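Local coordinates for polyketide synthase/nonribosomal peptide synthetase hybrid RzxB (Pseudomonas fluorescens, PDB 5IL6), which probably catalyses, through its dehydratase domain, the loss of water from 3-hydroxyacyl intermediates while the rhizoxin polyketide chain is being built, at residues Q150-E155 with V214-L219; Y158-A163 with E224-L229; S177-G182 with L186-L191; D208-G213 with F263-F268. All blocks are in the same frame, centred on the assembly; numbering follows the deposited sequence.

Contact 1 of 4, residues Q150-E155 with V214-L219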
loop_
_atom_site.group_PDB
_atom_site.type_symbol
_atom_site.label_atom_id
_atom_site.label_comp_id
_atom_site.label_asym_id
_atom_site.label_seq_id
_atom_site.Cartn_x
_atom_site.Cartn_y
_atom_site.Cartn_z
ATOM N N GLN A 150 20.490 4.294 -15.348
ATOM C CA GLN A 150 19.736 5.250 -16.141
ATOM C C GLN A 150 18.866 6.084 -15.215
ATOM O O GLN A 150 18.135 5.537 -14.384
ATOM C CB GLN A 150 18.875 4.515 -17.172
ATOM C CG GLN A 150 17.906 5.383 -17.966
ATOM C CD GLN A 150 16.881 4.553 -18.716
ATOM O OE1 GLN A 150 17.029 3.338 -18.851
ATOM N NE2 GLN A 150 15.829 5.202 -19.199
ATOM N N VAL A 151 18.945 7.403 -15.359
ATOM C CA VAL A 151 18.055 8.303 -14.634
ATOM C C VAL A 151 16.705 8.285 -15.337
ATOM O O VAL A 151 16.617 8.554 -16.540
ATOM C CB VAL A 151 18.629 9.725 -14.564
ATOM C CG1 VAL A 151 17.609 10.691 -13.963
ATOM C CG2 VAL A 151 19.909 9.737 -13.742
ATOM N N VAL A 152 15.654 7.961 -14.593
ATOM C CA VAL A 152 14.307 7.878 -15.141
ATOM C C VAL A 152 13.599 9.194 -14.861
ATOM O O VAL A 152 13.668 9.721 -13.744
ATOM C CB VAL A 152 13.534 6.688 -14.547
ATOM C CG1 VAL A 152 12.119 6.637 -15.104
ATOM C CG2 VAL A 152 14.268 5.387 -14.837
ATOM N N ASP A 153 12.929 9.729 -15.877
ATOM C CA ASP A 153 12.189 10.976 -15.734
ATOM C C ASP A 153 10.929 10.715 -14.919
ATOM O O ASP A 153 10.018 10.019 -15.376
ATOM C CB ASP A 153 11.852 11.540 -17.110
ATOM C CG ASP A 153 11.080 12.843 -17.035
ATOM O OD1 ASP A 153 10.943 13.395 -15.924
ATOM O OD2 ASP A 153 10.612 13.316 -18.092
ATOM N N VAL A 154 10.876 11.273 -13.708
ATOM C CA VAL A 154 9.735 11.034 -12.828
ATOM C C VAL A 154 8.455 11.555 -13.467
ATOM O O VAL A 154 7.400 10.916 -13.386
ATOM C CB VAL A 154 9.986 11.670 -11.447
ATOM C CG1 VAL A 154 8.674 11.880 -10.684
ATOM C CG2 VAL A 154 10.935 10.804 -10.636
ATOM N N GLU A 155 8.524 12.720 -14.112
ATOM C CA GLU A 155 7.336 13.266 -14.755
ATOM C C GLU A 155 6.868 12.380 -15.902
ATOM O O GLU A 155 5.663 12.294 -16.167
ATOM C CB GLU A 155 7.613 14.686 -15.249
ATOM C CG GLU A 155 7.828 15.689 -14.126
ATOM C CD GLU A 155 6.618 15.820 -13.221
ATOM O OE1 GLU A 155 5.486 15.602 -13.703
ATOM O OE2 GLU A 155 6.797 16.135 -12.026
ATOM N N VAL A 214 7.303 1.295 -9.494
ATOM C CA VAL A 214 7.426 0.200 -10.450
ATOM C C VAL A 214 7.369 0.719 -11.880
ATOM O O VAL A 214 7.888 0.073 -12.796
ATOM C CB VAL A 214 6.332 -0.867 -10.215
ATOM C CG1 VAL A 214 6.335 -1.345 -8.760
ATOM C CG2 VAL A 214 4.953 -0.343 -10.617
ATOM N N MET A 215 6.754 1.886 -12.090
ATOM C CA MET A 215 6.652 2.439 -13.434
ATOM C C MET A 215 8.024 2.677 -14.048
ATOM O O MET A 215 8.158 2.687 -15.277
ATOM C CB MET A 215 5.848 3.738 -13.402
ATOM C CG MET A 215 5.623 4.364 -14.770
ATOM S SD MET A 215 4.744 3.240 -15.874
ATOM C CE MET A 215 3.090 3.329 -15.194
ATOM N N ALA A 216 9.053 2.875 -13.219
ATOM C CA ALA A 216 10.406 3.016 -13.744
ATOM C C ALA A 216 10.768 1.835 -14.634
ATOM O O ALA A 216 11.492 1.989 -15.625
ATOM C CB ALA A 216 11.408 3.138 -12.595
ATOM N N LEU A 217 10.280 0.647 -14.290
ATOM C CA LEU A 217 10.595 -0.572 -15.018
ATOM C C LEU A 217 9.637 -0.858 -16.169
ATOM O O LEU A 217 9.858 -1.827 -16.906
ATOM C CB LEU A 217 10.601 -1.757 -14.046
ATOM C CG LEU A 217 11.638 -1.668 -12.919
ATOM C CD1 LEU A 217 11.485 -2.820 -11.941
ATOM C CD2 LEU A 217 13.053 -1.650 -13.485
ATOM N N LEU A 218 8.592 -0.048 -16.353
ATOM C CA LEU A 218 7.564 -0.328 -17.347
ATOM C C LEU A 218 7.436 0.720 -18.444
ATOM O O LEU A 218 6.691 0.487 -19.403
ATOM C CB LEU A 218 6.196 -0.485 -16.664
ATOM C CG LEU A 218 6.074 -1.595 -15.618
ATOM C CD1 LEU A 218 4.693 -1.574 -14.991
ATOM C CD2 LEU A 218 6.350 -2.956 -16.242
ATOM N N LEU A 219 8.140 1.851 -18.350
ATOM C CA LEU A 219 7.964 2.907 -19.344
ATOM C C LEU A 219 8.188 2.385 -20.759
ATOM O O LEU A 219 7.422 2.707 -21.674
ATOM C CB LEU A 219 8.914 4.070 -19.051
ATOM C CG LEU A 219 8.529 4.997 -17.895
ATOM C CD1 LEU A 219 9.664 5.965 -17.597
ATOM C CD2 LEU A 219 7.241 5.756 -18.192
#

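Contact 2 of 4, residues Y158-A163 with E224-L229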
loop_
_atom_site.group_PDB
_atom_site.type_symbol
_atom_site.label_atom_id
_atom_site.label_comp_id
_atom_site.label_asym_id
_atom_site.label_seq_id
_atom_site.Cartn_x
_atom_site.Cartn_y
_atom_site.Cartn_z
ATOM N N TYR A 158 4.718 9.821 -14.139
ATOM C CA TYR A 158 3.391 10.319 -13.798
ATOM C C TYR A 158 2.554 10.576 -15.043
ATOM O O TYR A 158 1.329 10.411 -15.009
ATOM C CB TYR A 158 3.499 11.584 -12.945
ATOM C CG TYR A 158 3.909 11.289 -11.518
ATOM C CD1 TYR A 158 3.124 10.472 -10.713
ATOM C CD2 TYR A 158 5.073 11.826 -10.976
ATOM C CE1 TYR A 158 3.485 10.187 -9.412
ATOM C CE2 TYR A 158 5.445 11.549 -9.666
ATOM C CZ TYR A 158 4.644 10.727 -8.891
ATOM O OH TYR A 158 4.989 10.434 -7.590
ATOM N N GLN A 159 3.185 10.972 -16.150
ATOM C CA GLN A 159 2.444 11.138 -17.397
ATOM C C GLN A 159 1.919 9.800 -17.898
ATOM O O GLN A 159 0.834 9.730 -18.486
ATOM C CB GLN A 159 3.325 11.800 -18.460
ATOM C CG GLN A 159 3.333 11.082 -19.812
ATOM C CD GLN A 159 3.991 11.893 -20.911
ATOM O OE1 GLN A 159 3.369 12.195 -21.930
ATOM N NE2 GLN A 159 5.252 12.251 -20.713
ATOM N N ARG A 160 2.677 8.723 -17.678
ATOM C CA ARG A 160 2.196 7.404 -18.076
ATOM C C ARG A 160 1.038 6.957 -17.191
ATOM O O ARG A 160 0.040 6.426 -17.693
ATOM C CB ARG A 160 3.337 6.385 -18.030
ATOM C CG ARG A 160 3.003 5.045 -18.688
ATOM C CD ARG A 160 2.637 5.206 -20.160
ATOM N NE ARG A 160 3.658 5.945 -20.901
ATOM C CZ ARG A 160 4.665 5.389 -21.568
ATOM N NH1 ARG A 160 4.805 4.070 -21.612
ATOM N NH2 ARG A 160 5.538 6.159 -22.203
ATOM N N PHE A 161 1.156 7.151 -15.873
ATOM C CA PHE A 161 0.028 6.882 -14.985
ATOM C C PHE A 161 -1.194 7.681 -15.411
ATOM O O PHE A 161 -2.314 7.156 -15.448
ATOM C CB PHE A 161 0.393 7.217 -13.537
ATOM C CG PHE A 161 1.217 6.163 -12.852
ATOM C CD1 PHE A 161 0.732 4.875 -12.698
ATOM C CD2 PHE A 161 2.469 6.467 -12.344
ATOM C CE1 PHE A 161 1.487 3.906 -12.063
ATOM C CE2 PHE A 161 3.227 5.503 -11.707
ATOM C CZ PHE A 161 2.734 4.222 -11.565
ATOM N N ALA A 162 -1.000 8.963 -15.723
ATOM C CA ALA A 162 -2.121 9.805 -16.121
ATOM C C ALA A 162 -2.736 9.312 -17.423
ATOM O O ALA A 162 -3.959 9.370 -17.601
ATOM C CB ALA A 162 -1.661 11.257 -16.255
ATOM N N ALA A 163 -1.903 8.825 -18.348
ATOM C CA ALA A 163 -2.423 8.306 -19.609
ATOM C C ALA A 163 -3.281 7.064 -19.409
ATOM O O ALA A 163 -4.182 6.805 -20.214
ATOM C CB ALA A 163 -1.267 8.000 -20.564
ATOM N N GLU A 224 1.991 4.257 -25.297
ATOM C CA GLU A 224 1.646 5.613 -24.885
ATOM C C GLU A 224 0.365 5.636 -24.056
ATOM O O GLU A 224 0.280 6.353 -23.052
ATOM C CB GLU A 224 1.506 6.499 -26.123
ATOM C CG GLU A 224 1.482 7.990 -25.839
ATOM C CD GLU A 224 1.315 8.810 -27.102
ATOM O OE1 GLU A 224 1.464 8.241 -28.204
ATOM O OE2 GLU A 224 1.036 10.024 -26.996
ATOM N N ARG A 225 -0.643 4.859 -24.458
ATOM C CA ARG A 225 -1.930 4.789 -23.768
ATOM C C ARG A 225 -2.182 3.349 -23.333
ATOM O O ARG A 225 -3.036 2.655 -23.900
ATOM C CB ARG A 225 -3.062 5.292 -24.660
ATOM C CG ARG A 225 -3.139 4.602 -26.015
ATOM C CD ARG A 225 -4.055 5.334 -26.976
ATOM N NE ARG A 225 -3.619 5.151 -28.356
ATOM C CZ ARG A 225 -2.627 5.831 -28.923
ATOM N NH1 ARG A 225 -1.964 6.748 -28.230
ATOM N NH2 ARG A 225 -2.295 5.595 -30.183
ATOM N N PRO A 226 -1.463 2.872 -22.321
ATOM C CA PRO A 226 -1.663 1.492 -21.878
ATOM C C PRO A 226 -2.977 1.346 -21.129
ATOM O O PRO A 226 -3.603 2.325 -20.711
ATOM C CB PRO A 226 -0.467 1.245 -20.956
ATOM C CG PRO A 226 -0.241 2.584 -20.338
ATOM C CD PRO A 226 -0.551 3.599 -21.422
ATOM N N ALA A 227 -3.397 0.098 -20.961
ATOM C CA ALA A 227 -4.578 -0.166 -20.158
ATOM C C ALA A 227 -4.302 0.173 -18.697
ATOM O O ALA A 227 -3.155 0.197 -18.239
ATOM C CB ALA A 227 -5.007 -1.626 -20.290
ATOM N N LEU A 228 -5.376 0.450 -17.965
ATOM C CA LEU A 228 -5.250 0.775 -16.552
ATOM C C LEU A 228 -4.719 -0.428 -15.784
ATOM O O LEU A 228 -5.261 -1.532 -15.879
ATOM C CB LEU A 228 -6.604 1.208 -15.991
ATOM C CG LEU A 228 -6.681 1.387 -14.472
ATOM C CD1 LEU A 228 -5.685 2.426 -13.981
ATOM C CD2 LEU A 228 -8.094 1.759 -14.062
ATOM N N LEU A 229 -3.653 -0.207 -15.019
ATOM C CA LEU A 229 -3.056 -1.234 -14.177
ATOM C C LEU A 229 -3.195 -0.814 -12.723
ATOM O O LEU A 229 -2.875 0.327 -12.371
ATOM C CB LEU A 229 -1.577 -1.438 -14.513
ATOM C CG LEU A 229 -1.234 -1.965 -15.906
ATOM C CD1 LEU A 229 0.274 -1.945 -16.101
ATOM C CD2 LEU A 229 -1.783 -3.370 -16.109
#

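Contact 3 of 4, residues S177-G182 with L186-L191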
loop_
_atom_site.group_PDB
_atom_site.type_symbol
_atom_site.label_atom_id
_atom_site.label_comp_id
_atom_site.label_asym_id
_atom_site.label_seq_id
_atom_site.Cartn_x
_atom_site.Cartn_y
_atom_site.Cartn_z
ATOM N N SER A 177 12.952 10.869 -7.057
ATOM C CA SER A 177 13.939 10.501 -8.063
ATOM C C SER A 177 13.829 9.010 -8.341
ATOM O O SER A 177 13.349 8.237 -7.507
ATOM C CB SER A 177 15.358 10.867 -7.615
ATOM O OG SER A 177 15.739 10.124 -6.470
ATOM N N LEU A 178 14.284 8.622 -9.530
ATOM C CA LEU A 178 14.255 7.236 -9.971
ATOM C C LEU A 178 15.515 6.963 -10.775
ATOM O O LEU A 178 15.907 7.775 -11.616
ATOM C CB LEU A 178 13.037 6.927 -10.855
ATOM C CG LEU A 178 11.633 6.895 -10.253
ATOM C CD1 LEU A 178 10.595 6.836 -11.370
ATOM C CD2 LEU A 178 11.476 5.738 -9.292
ATOM N N VAL A 179 16.149 5.824 -10.511
ATOM C CA VAL A 179 17.238 5.328 -11.342
ATOM C C VAL A 179 16.992 3.854 -11.628
ATOM O O VAL A 179 16.527 3.112 -10.755
ATOM C CB VAL A 179 18.619 5.538 -10.681
ATOM C CG1 VAL A 179 18.876 7.021 -10.458
ATOM C CG2 VAL A 179 18.717 4.770 -9.372
ATOM N N ARG A 180 17.301 3.433 -12.852
ATOM C CA ARG A 180 17.057 2.072 -13.302
ATOM C C ARG A 180 18.372 1.404 -13.673
ATOM O O ARG A 180 19.219 2.004 -14.341
ATOM C CB ARG A 180 16.110 2.045 -14.506
ATOM C CG ARG A 180 15.859 0.647 -15.040
ATOM C CD ARG A 180 14.849 0.638 -16.169
ATOM N NE ARG A 180 14.666 -0.709 -16.697
ATOM C CZ ARG A 180 13.898 -1.013 -17.738
ATOM N NH1 ARG A 180 13.229 -0.062 -18.378
ATOM N NH2 ARG A 180 13.799 -2.273 -18.140
ATOM N N GLN A 181 18.534 0.159 -13.231
ATOM C CA GLN A 181 19.688 -0.667 -13.583
ATOM C C GLN A 181 19.149 -2.029 -14.010
ATOM O O GLN A 181 18.888 -2.891 -13.166
ATOM C CB GLN A 181 20.662 -0.795 -12.416
ATOM C CG GLN A 181 21.909 -1.601 -12.743
ATOM C CD GLN A 181 22.842 -0.862 -13.682
ATOM O OE1 GLN A 181 22.809 -1.063 -14.896
ATOM N NE2 GLN A 181 23.679 0.004 -13.122
ATOM N N GLY A 182 18.979 -2.220 -15.315
ATOM C CA GLY A 182 18.410 -3.468 -15.799
ATOM C C GLY A 182 16.977 -3.620 -15.326
ATOM O O GLY A 182 16.137 -2.733 -15.516
ATOM N N LEU A 186 15.808 2.057 -8.192
ATOM C CA LEU A 186 15.958 2.620 -6.859
ATOM C C LEU A 186 15.272 3.976 -6.833
ATOM O O LEU A 186 15.583 4.848 -7.650
ATOM C CB LEU A 186 17.435 2.763 -6.476
ATOM C CG LEU A 186 17.706 3.224 -5.041
ATOM C CD1 LEU A 186 17.276 2.152 -4.046
ATOM C CD2 LEU A 186 19.171 3.587 -4.852
ATOM N N ALA A 187 14.343 4.149 -5.899
ATOM C CA ALA A 187 13.548 5.362 -5.810
ATOM C C ALA A 187 13.775 6.042 -4.468
ATOM O O ALA A 187 14.007 5.383 -3.449
ATOM C CB ALA A 187 12.056 5.056 -5.984
ATOM N N ARG A 188 13.723 7.370 -4.483
ATOM C CA ARG A 188 13.699 8.173 -3.269
ATOM C C ARG A 188 12.325 8.809 -3.137
ATOM O O ARG A 188 11.832 9.436 -4.080
ATOM C CB ARG A 188 14.784 9.252 -3.283
ATOM C CG ARG A 188 16.146 8.769 -2.818
ATOM C CD ARG A 188 16.871 8.000 -3.904
ATOM N NE ARG A 188 18.270 7.766 -3.562
ATOM C CZ ARG A 188 19.194 7.349 -4.423
ATOM N NH1 ARG A 188 18.874 7.118 -5.690
ATOM N NH2 ARG A 188 20.442 7.167 -4.018
ATOM N N ILE A 189 11.711 8.633 -1.972
ATOM C CA ILE A 189 10.377 9.142 -1.692
ATOM C C ILE A 189 10.399 9.828 -0.335
ATOM O O ILE A 189 11.207 9.493 0.537
ATOM C CB ILE A 189 9.317 8.017 -1.726
ATOM C CG1 ILE A 189 9.626 6.954 -0.666
ATOM C CG2 ILE A 189 9.265 7.388 -3.111
ATOM C CD1 ILE A 189 8.551 5.888 -0.518
ATOM N N ALA A 190 9.519 10.811 -0.166
ATOM C CA ALA A 190 9.403 11.503 1.109
ATOM C C ALA A 190 8.066 12.225 1.153
ATOM O O ALA A 190 7.560 12.678 0.123
ATOM C CB ALA A 190 10.553 12.493 1.328
ATOM N N LEU A 191 7.523 12.359 2.361
ATOM C CA LEU A 191 6.262 13.061 2.548
ATOM C C LEU A 191 6.399 14.540 2.210
ATOM O O LEU A 191 7.456 15.152 2.393
ATOM C CB LEU A 191 5.770 12.914 3.990
ATOM C CG LEU A 191 5.382 11.517 4.470
ATOM C CD1 LEU A 191 5.092 11.539 5.963
ATOM C CD2 LEU A 191 4.173 11.012 3.701
HETATM O O HOH W 1 16.596 7.289 -6.836
#

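Contact 4 of 4, residues D208-G213 with F263-F268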
loop_
_atom_site.group_PDB
_atom_site.type_symbol
_atom_site.label_atom_id
_atom_site.label_comp_id
_atom_site.label_asym_id
_atom_site.label_seq_id
_atom_site.Cartn_x
_atom_site.Cartn_y
_atom_site.Cartn_z
ATOM N N ASP A 208 2.221 4.050 -1.016
ATOM C CA ASP A 208 1.711 4.219 -2.372
ATOM C C ASP A 208 2.813 4.682 -3.316
ATOM O O ASP A 208 2.942 4.161 -4.430
ATOM C CB ASP A 208 0.540 5.207 -2.365
ATOM C CG ASP A 208 -0.076 5.398 -3.739
ATOM O OD1 ASP A 208 -0.578 4.409 -4.310
ATOM O OD2 ASP A 208 -0.081 6.546 -4.235
ATOM N N ALA A 209 3.637 5.638 -2.877
ATOM C CA ALA A 209 4.738 6.112 -3.710
ATOM C C ALA A 209 5.729 4.994 -4.001
ATOM O O ALA A 209 6.276 4.910 -5.108
ATOM C CB ALA A 209 5.444 7.284 -3.030
ATOM N N ALA A 210 5.987 4.131 -3.016
ATOM C CA ALA A 210 6.832 2.969 -3.265
ATOM C C ALA A 210 6.275 2.130 -4.408
ATOM O O ALA A 210 7.026 1.677 -5.282
ATOM C CB ALA A 210 6.962 2.129 -1.992
ATOM N N MET A 211 4.956 1.928 -4.428
ATOM C CA MET A 211 4.333 1.164 -5.503
ATOM C C MET A 211 4.387 1.919 -6.824
ATOM O O MET A 211 4.566 1.309 -7.885
ATOM C CB MET A 211 2.886 0.836 -5.138
ATOM C CG MET A 211 2.744 -0.080 -3.939
ATOM S SD MET A 211 1.031 -0.567 -3.666
ATOM C CE MET A 211 1.118 -1.171 -1.986
ATOM N N GLN A 212 4.217 3.242 -6.785
ATOM C CA GLN A 212 4.330 4.035 -8.005
ATOM C C GLN A 212 5.668 3.806 -8.691
ATOM O O GLN A 212 5.762 3.897 -9.921
ATOM C CB GLN A 212 4.163 5.522 -7.690
ATOM C CG GLN A 212 2.803 5.916 -7.143
ATOM C CD GLN A 212 2.785 7.353 -6.663
ATOM O OE1 GLN A 212 3.729 8.104 -6.903
ATOM N NE2 GLN A 212 1.725 7.736 -5.961
ATOM N N GLY A 213 6.712 3.509 -7.916
ATOM C CA GLY A 213 8.050 3.384 -8.465
ATOM C C GLY A 213 8.204 2.282 -9.489
ATOM O O GLY A 213 9.142 2.326 -10.293
ATOM N N PHE A 263 6.335 -7.559 -8.997
ATOM C CA PHE A 263 7.533 -6.904 -8.490
ATOM C C PHE A 263 7.757 -7.287 -7.035
ATOM O O PHE A 263 6.815 -7.615 -6.310
ATOM C CB PHE A 263 7.430 -5.374 -8.584
ATOM C CG PHE A 263 7.111 -4.866 -9.960
ATOM C CD1 PHE A 263 5.798 -4.740 -10.376
ATOM C CD2 PHE A 263 8.125 -4.506 -10.832
ATOM C CE1 PHE A 263 5.500 -4.273 -11.641
ATOM C CE2 PHE A 263 7.831 -4.036 -12.097
ATOM C CZ PHE A 263 6.517 -3.920 -12.501
ATOM N N ASP A 264 9.018 -7.234 -6.614
ATOM C CA ASP A 264 9.379 -7.237 -5.205
ATOM C C ASP A 264 9.947 -5.871 -4.842
ATOM O O ASP A 264 10.702 -5.275 -5.619
ATOM C CB ASP A 264 10.401 -8.330 -4.881
ATOM C CG ASP A 264 9.943 -9.709 -5.316
ATOM O OD1 ASP A 264 8.847 -10.135 -4.895
ATOM O OD2 ASP A 264 10.687 -10.375 -6.068
ATOM N N LEU A 265 9.580 -5.374 -3.662
ATOM C CA LEU A 265 10.020 -4.066 -3.204
ATOM C C LEU A 265 10.559 -4.179 -1.787
ATOM O O LEU A 265 10.129 -5.032 -1.005
ATOM C CB LEU A 265 8.881 -3.027 -3.230
ATOM C CG LEU A 265 8.256 -2.676 -4.582
ATOM C CD1 LEU A 265 7.251 -3.731 -5.027
ATOM C CD2 LEU A 265 7.600 -1.302 -4.522
ATOM N N ALA A 266 11.508 -3.306 -1.466
ATOM C CA ALA A 266 12.032 -3.195 -0.113
ATOM C C ALA A 266 12.212 -1.719 0.201
ATOM O O ALA A 266 12.762 -0.972 -0.613
ATOM C CB ALA A 266 13.361 -3.945 0.041
ATOM N N LEU A 267 11.744 -1.308 1.375
ATOM C CA LEU A 267 11.787 0.083 1.796
ATOM C C LEU A 267 12.880 0.247 2.838
ATOM O O LEU A 267 12.929 -0.508 3.817
ATOM C CB LEU A 267 10.435 0.524 2.362
ATOM C CG LEU A 267 9.298 0.698 1.347
ATOM C CD1 LEU A 267 8.890 -0.625 0.708
ATOM C CD2 LEU A 267 8.095 1.362 1.996
ATOM N N PHE A 268 13.750 1.232 2.628
ATOM C CA PHE A 268 14.875 1.479 3.513
ATOM C C PHE A 268 14.866 2.934 3.949
ATOM O O PHE A 268 14.408 3.815 3.217
ATOM C CB PHE A 268 16.220 1.167 2.829
ATOM C CG PHE A 268 16.294 -0.204 2.218
ATOM C CD1 PHE A 268 15.802 -0.435 0.944
ATOM C CD2 PHE A 268 16.867 -1.258 2.912
ATOM C CE1 PHE A 268 15.873 -1.692 0.374
ATOM C CE2 PHE A 268 16.941 -2.518 2.347
ATOM C CZ PHE A 268 16.443 -2.734 1.077
#

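Contact 1 of 4, residues Q150-E155 with V214-L219
V152 and L219 meet tip to tip where a short edge strand of a polyketide synthase dehydratase hotdog faces the irregular turns that follow helix 204-212. V152 carries the larger share of the contact. Its CG1 branch comes within 3.6 Å of L219 CD1. The same methyl sits 4.2 Å from A216 CA, while its sister CG2 faces the A216 methyl, with V152 CG2 and A216 CB 4.3 Å apart. Both branches are thus used, CG1 on L219 and the A216 backbone, CG2 on the A216 side chain: CG1 stands opposite the backbone N (chi1 179°), and CG2 lies opposite the carbonyl carbon. L219 answers with an extended chi2 of 171° that carries CD1 outward to the valine. No hydrogen bond joins the two segments; what passes between them is apolar contact.

C157, from helix 154-164, touches both V152 and L219 and extends the apolar patch. On the strand side V152 N is hydrogen-bonded to L178 O, on the neighbouring strand. The turns are braced from within, L217 N donating to V214 O at 2.9 Å, and L217 and L218 lean on F263 of strand 261-268. The contact thus joins the edge of the sheet, the start of helix 154-164 and the chain leaving helix 204-212. Just past V152 the strand gives way to that helix, and D153 takes the N-cap position: its OD1 accepts a weak, bent bond from E155 N at 3.1 Å, with 130° at the hydrogen.

Contact 2 of 4, residues Y158-A163 with E224-L229
Two successive bends in R160, chi2 at 59° and chi3 at 53°, fold its chain back so that CD arrives beside the P226 ring and the guanidinium beneath E224. This is a surface contact of the dehydratase hotdog domain, between helix 154-164 and the irregular chain that leads into strand 230-239. R160 CD lies 3.8 Å from P226 CD and 3.9 Å from P226 CG, the arginine chain running obliquely across that side of the proline ring. One face of the guanidinium is overlain by E224 CA, so it is loop backbone, not a carboxylate, that lies over the flat group.

The strongest polar partner of R160 lies elsewhere: NH1 donates to L219 O in the turns after helix 204-212, a bond consistent with the folded shape of the chain. M215 and L222 also touch this side chain. E224 leaves the loop with its CB directed away from the helix, and its pairing with its neighbour is long, with R225 NH1 3.7 Å from E224 OE1. Both of those side chains are poorly ordered, in keeping with an exposed position.

One turn further along the helix, A163 meets the same peptide. The small alanine lets the loop come close, and no hydrogen bond crosses between the segments; A163 CB rests 3.4 Å from E224 O.

Contact 3 of 4, residues S177-G182 with L186-L191
R188 crosses toward S177 and V179 with a guanidinium that takes L186 CD2 on one face, 3.5 Å above its plane and displaced toward the rim, and a water in plane at its edge. S177 OG and V179 CG2 approach the group obliquely. A bend at chi2 (79°) folds the arginine back over its own strand, which brings NH1 within 2.6 Å of the water oxygen. That water donates to L186 O at 2.8 Å and is hydrogen-bonded to S177 OG, linking three residues. The other guanidinium, of R180, reaches the turn: NE donates to G182 O at 2.8 Å, nearly straight at 175° and in the guanidinium plane.

Strands 175-181 and 184-190, which carry these groups, form an antiparallel beta hairpin. V179 and L186 are a hydrogen-bonded pair, with V179 N to L186 O at 3.1 Å and L186 N to V179 O at 2.9 Å. S177 and R188 form a second such pair, where R188 N donates to S177 O at 3.2 Å and the return bond is weak. Between them L178 faces A187 as a non-hydrogen-bonded pair on the opposite face, its CD2 pressed to 3.4 Å from A187 CB, tighter than usual. L178 continues onto V154 and C157 of helix 154-164.

On the side of L178 and A187 the contact is close apolar packing; on the other, V179 lies alongside L186 next to the water-linked arginine. L186 O receives both a strand N-H and the water, while the leucine methyl on the guanidinium face probably shields part of that cation from solvent.

Contact 4 of 4, residues D208-G213 with F263-F268
L265 CD2 drives into the backbone of helix 204-212, stopping 3.1 Å from A210 O, a tight carbon-oxygen approach. The same methyl lies 4.3 Å from A210 CB, and L267 CD2 reaches that CB at 4.2 Å, so two leucines from one side of strand 261-268 close over a single alanine. With CG opposite its carbonyl carbon (chi1 -63°), L265 extends from the strand toward the helix. A210 O also accepts from G213 N.

Behind this first layer, strand 274-284 supports the leucines, L281 touching L265 and L278 touching L267, while V249 of strand 246-254 packs on A210. D208 and Q212 are joined by a bent bond: Q212 NE2 donates to D208 OD2 at 2.8 Å, from above the carboxylate plane. H172 O and Y158 OH also bond the Q212 amide and are consistent with a fixed orientation.

The axes of the short helix and strand segments approach to 9.7 Å, with 134° between their directions. A central helix lying on a curved antiparallel sheet is the hotdog fold, and D208 and Q212 fit the DxxxQ motif of polyketide synthase dehydratases.

Overall arrangement
From the N terminus, 150-155 and then 158-163 pass along the edge strand and helix 154-164 before the hairpin of contact 3 closes over the shortest loop. Contact 3 falls within the longer loops of contacts 1 and 2. Helix 204-212 follows, opening contact 4 at 208-213. The turns at 214-219 then close contact 1, and 224-229 closes contact 2; these two cross. Contact 4 closes last, at 263-268, and crosses both. Contacts 1 and 3 share neighbouring strands, contacts 1 and 2 share helix 154-164, and I189 of contact 3 packs on A209 of contact 4. Together they bind the central helix, its sheet and the outer helix of one hotdog.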